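Local coordinates for protein pyruvate kinase (Pseudomonas aeruginosa, PDB 6QXL) that probably catalyses the last step of glycolysis, transferring phosphate from phosphoenolpyruvate to ADP to give pyruvate and ATP, and binds glucose 6-phosphate in this structure, at residues Asn372-Ile377 against Gly453-Leu458. Numbering follows the deposited sequence.
Sequences NHFPGI and GDWVIL
Phe374 and Trp455 form an edge-to-face aromatic pair, the phenyl rim directed at the indole's five-membered ring with centroids 5.0 Å apart and planes inclined at 55°. CE2 of Phe374 sits over one face of the indole, offset toward its rim, 4.0 Å from Trp455 CD2, and Phe374 CZ lies near Trp455 NE1. With CG anti to the backbone N (chi1 -176°), the phenyl group extends from the turn to the neighbouring strand. Trp455 also stacks on His477 of strand 470-477, and Cys359 of a second subunit packs against it.

Trp455 N donates to Gly376 O at 3.1 Å, and the Trp455 backbone also bonds to Lys378, which makes Ile377 and Trp455 a parallel bridge; Ile457 continues the pairing to Ala379. Within the bridge, Ile377 CA makes a CA-H...O contact of 3.5 Å with Trp455 O.

Apolar packing continues on the face carrying Ile377 and Trp455: CG1 of Ile377 rests 4.2 Å from CB of Trp455, and Ile377 CD1 touches CD1 of Ile457 at 3.7 Å. Both isoleucines also reach Thr370 of helix 359-373.

The type I turn Phe374-Ile377, closed by Ile377 N to Phe374 O (3.0 Å), leads on from that helix. This helix-turn-strand connection enters strand 377-383 where parallel strand 455-461 begins beside it, in the mixed sheet of the alpha/beta C-terminal domain characteristic of pyruvate kinases.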
ATOM      1  N   ASN A 372      19.374   1.957  -5.819  1.00 35.71           N
ATOM      2  CA  ASN A 372      18.532   0.932  -5.212  1.00 37.78           C
ATOM      3  C   ASN A 372      17.856   0.020  -6.208  1.00 40.01           C
ATOM      4  O   ASN A 372      17.382  -1.020  -5.808  1.00 43.18           O
ATOM      5  CB  ASN A 372      17.471   1.557  -4.283  1.00 38.76           C
ATOM      6  CG  ASN A 372      18.010   1.812  -2.880  1.00 38.59           C
ATOM      7  OD1 ASN A 372      19.195   1.654  -2.594  1.00 40.09           O
ATOM      8  ND2 ASN A 372      17.136   2.215  -2.009  1.00 38.02           N
ATOM      9  N   HIS A 373      17.789   0.388  -7.490  1.00 40.89           N
ATOM     10  CA  HIS A 373      17.121  -0.451  -8.486  1.00 40.18           C
ATOM     11  C   HIS A 373      18.015  -1.079  -9.536  1.00 41.83           C
ATOM     12  O   HIS A 373      17.619  -2.075 -10.106  1.00 41.86           O
ATOM     13  CB  HIS A 373      15.998   0.324  -9.132  1.00 40.55           C
ATOM     14  CG  HIS A 373      14.896   0.675  -8.178  1.00 40.58           C
ATOM     15  ND1 HIS A 373      14.911   1.831  -7.434  1.00 39.09           N
ATOM     16  CD2 HIS A 373      13.768   0.011  -7.817  1.00 39.09           C
ATOM     17  CE1 HIS A 373      13.829   1.882  -6.676  1.00 40.67           C
ATOM     18  NE2 HIS A 373      13.142   0.772  -6.865  1.00 40.39           N
ATOM     19  N   PHE A 374      19.187  -0.515  -9.806  1.00 48.45           N
ATOM     20  CA  PHE A 374      20.137  -1.109 -10.749  1.00 56.70           C
ATOM     21  C   PHE A 374      21.239  -1.758  -9.893  1.00 57.52           C
ATOM     22  O   PHE A 374      22.177  -1.096  -9.492  1.00 60.86           O
ATOM     23  CB  PHE A 374      20.658  -0.032 -11.734  1.00 61.71           C
ATOM     24  CG  PHE A 374      21.603  -0.544 -12.841  1.00 70.69           C
ATOM     25  CD1 PHE A 374      21.475  -1.814 -13.426  1.00 78.18           C
ATOM     26  CD2 PHE A 374      22.621   0.293 -13.340  1.00 66.03           C
ATOM     27  CE1 PHE A 374      22.330  -2.219 -14.459  1.00 69.67           C
ATOM     28  CE2 PHE A 374      23.463  -0.111 -14.367  1.00 60.58           C
ATOM     29  CZ  PHE A 374      23.318  -1.369 -14.920  1.00 62.11           C
ATOM     30  N   PRO A 375      21.119  -3.060  -9.613  1.00 58.95           N
ATOM     31  CA  PRO A 375      22.014  -3.680  -8.625  1.00 60.61           C
ATOM     32  C   PRO A 375      23.475  -3.808  -9.080  1.00 62.26           C
ATOM     33  O   PRO A 375      24.359  -4.023  -8.252  1.00 77.28           O
ATOM     34  CB  PRO A 375      21.403  -5.056  -8.445  1.00 59.40           C
ATOM     35  CG  PRO A 375      20.897  -5.381  -9.812  1.00 60.63           C
ATOM     36  CD  PRO A 375      20.363  -4.080 -10.368  1.00 60.36           C
ATOM     37  N   GLY A 376      23.731  -3.651 -10.380  1.00 61.34           N
ATOM     38  CA  GLY A 376      25.086  -3.532 -10.883  1.00 60.05           C
ATOM     39  C   GLY A 376      25.871  -2.368 -10.295  1.00 64.88           C
ATOM     40  O   GLY A 376      27.108  -2.379 -10.336  1.00 74.07           O
ATOM     41  N   ILE A 377      25.166  -1.358  -9.769  1.00 58.42           N
ATOM     42  CA  ILE A 377      25.807  -0.229  -9.125  1.00 50.74           C
ATOM     43  C   ILE A 377      26.333  -0.641  -7.755  1.00 48.17           C
ATOM     44  O   ILE A 377      25.573  -1.082  -6.924  1.00 50.90           O
ATOM     45  CB  ILE A 377      24.862   0.965  -9.009  1.00 48.65           C
ATOM     46  CG1 ILE A 377      24.645   1.546 -10.400  1.00 54.56           C
ATOM     47  CG2 ILE A 377      25.433   2.032  -8.074  1.00 47.09           C
ATOM     48  CD1 ILE A 377      23.402   2.404 -10.515  1.00 62.70           C
ATOM     49  N   GLY A 453      33.984  -4.330 -14.485  1.00 55.61           N
ATOM     50  CA  GLY A 453      32.671  -4.938 -14.699  1.00 60.01           C
ATOM     51  C   GLY A 453      31.564  -4.369 -13.819  1.00 59.56           C
ATOM     52  O   GLY A 453      30.397  -4.373 -14.218  1.00 56.48           O
ATOM     53  N   ASP A 454      31.929  -3.874 -12.641  1.00 54.46           N
ATOM     54  CA  ASP A 454      30.989  -3.173 -11.797  1.00 51.44           C
ATOM     55  C   ASP A 454      30.620  -1.814 -12.395  1.00 49.11           C
ATOM     56  O   ASP A 454      31.351  -1.262 -13.207  1.00 37.74           O
ATOM     57  CB  ASP A 454      31.574  -2.959 -10.388  1.00 54.80           C
ATOM     58  CG  ASP A 454      31.809  -4.258  -9.627  1.00 57.81           C
ATOM     59  OD1 ASP A 454      31.113  -5.272  -9.880  1.00 57.89           O
ATOM     60  OD2 ASP A 454      32.711  -4.262  -8.752  1.00 62.61           O
ATOM     61  N   TRP A 455      29.465  -1.308 -11.987  1.00 48.34           N
ATOM     62  CA  TRP A 455      29.005   0.024 -12.357  1.00 43.85           C
ATOM     63  C   TRP A 455      29.044   0.951 -11.163  1.00 38.91           C
ATOM     64  O   TRP A 455      29.087   0.519 -10.029  1.00 38.99           O
ATOM     65  CB  TRP A 455      27.570  -0.045 -12.878  1.00 44.40           C
ATOM     66  CG  TRP A 455      27.410  -0.750 -14.149  1.00 39.68           C
ATOM     67  CD1 TRP A 455      27.329  -2.102 -14.339  1.00 41.60           C
ATOM     68  CD2 TRP A 455      27.280  -0.148 -15.417  1.00 39.33           C
ATOM     69  NE1 TRP A 455      27.164  -2.385 -15.679  1.00 44.61           N
ATOM     70  CE2 TRP A 455      27.133  -1.199 -16.367  1.00 41.75           C
ATOM     71  CE3 TRP A 455      27.286   1.177 -15.865  1.00 41.73           C
ATOM     72  CZ2 TRP A 455      26.997  -0.960 -17.723  1.00 37.35           C
ATOM     73  CZ3 TRP A 455      27.156   1.419 -17.225  1.00 41.64           C
ATOM     74  CH2 TRP A 455      26.997   0.348 -18.138  1.00 38.48           C
ATOM     75  N   VAL A 456      28.971   2.239 -11.430  1.00 36.17           N
ATOM     76  CA  VAL A 456      29.131   3.251 -10.402  1.00 35.48           C
ATOM     77  C   VAL A 456      28.320   4.478 -10.788  1.00 33.18           C
ATOM     78  O   VAL A 456      28.106   4.729 -11.958  1.00 39.83           O
ATOM     79  CB  VAL A 456      30.658   3.558 -10.234  1.00 37.52           C
ATOM     80  CG1 VAL A 456      31.055   5.031 -10.223  1.00 39.26           C
ATOM     81  CG2 VAL A 456      31.115   2.892  -8.981  1.00 39.59           C
ATOM     82  N   ILE A 457      27.930   5.249  -9.795  1.00 29.99           N
ATOM     83  CA  ILE A 457      27.251   6.519 -10.045  1.00 33.70           C
ATOM     84  C   ILE A 457      28.201   7.636  -9.663  1.00 35.35           C
ATOM     85  O   ILE A 457      28.820   7.581  -8.603  1.00 43.39           O
ATOM     86  CB  ILE A 457      25.950   6.667  -9.230  1.00 34.42           C
ATOM     87  CG1 ILE A 457      24.898   5.710  -9.776  1.00 37.59           C
ATOM     88  CG2 ILE A 457      25.438   8.101  -9.262  1.00 31.48           C
ATOM     89  CD1 ILE A 457      23.583   5.747  -9.035  1.00 39.42           C
ATOM     90  N   LEU A 458      28.318   8.643 -10.517  1.00 33.93           N
ATOM     91  CA  LEU A 458      29.082   9.820 -10.186  1.00 32.77           C
ATOM     92  C   LEU A 458      28.162  11.007 -10.232  1.00 30.48           C
ATOM     93  O   LEU A 458      27.398  11.159 -11.180  1.00 32.56           O
ATOM     94  CB  LEU A 458      30.244   9.991 -11.167  1.00 34.22           C
ATOM     95  CG  LEU A 458      31.290  11.038 -10.754  1.00 36.53           C
ATOM     96  CD1 LEU A 458      32.641  10.648 -11.293  1.00 41.22           C
ATOM     97  CD2 LEU A 458      30.948  12.446 -11.214  1.00 37.19           C
TER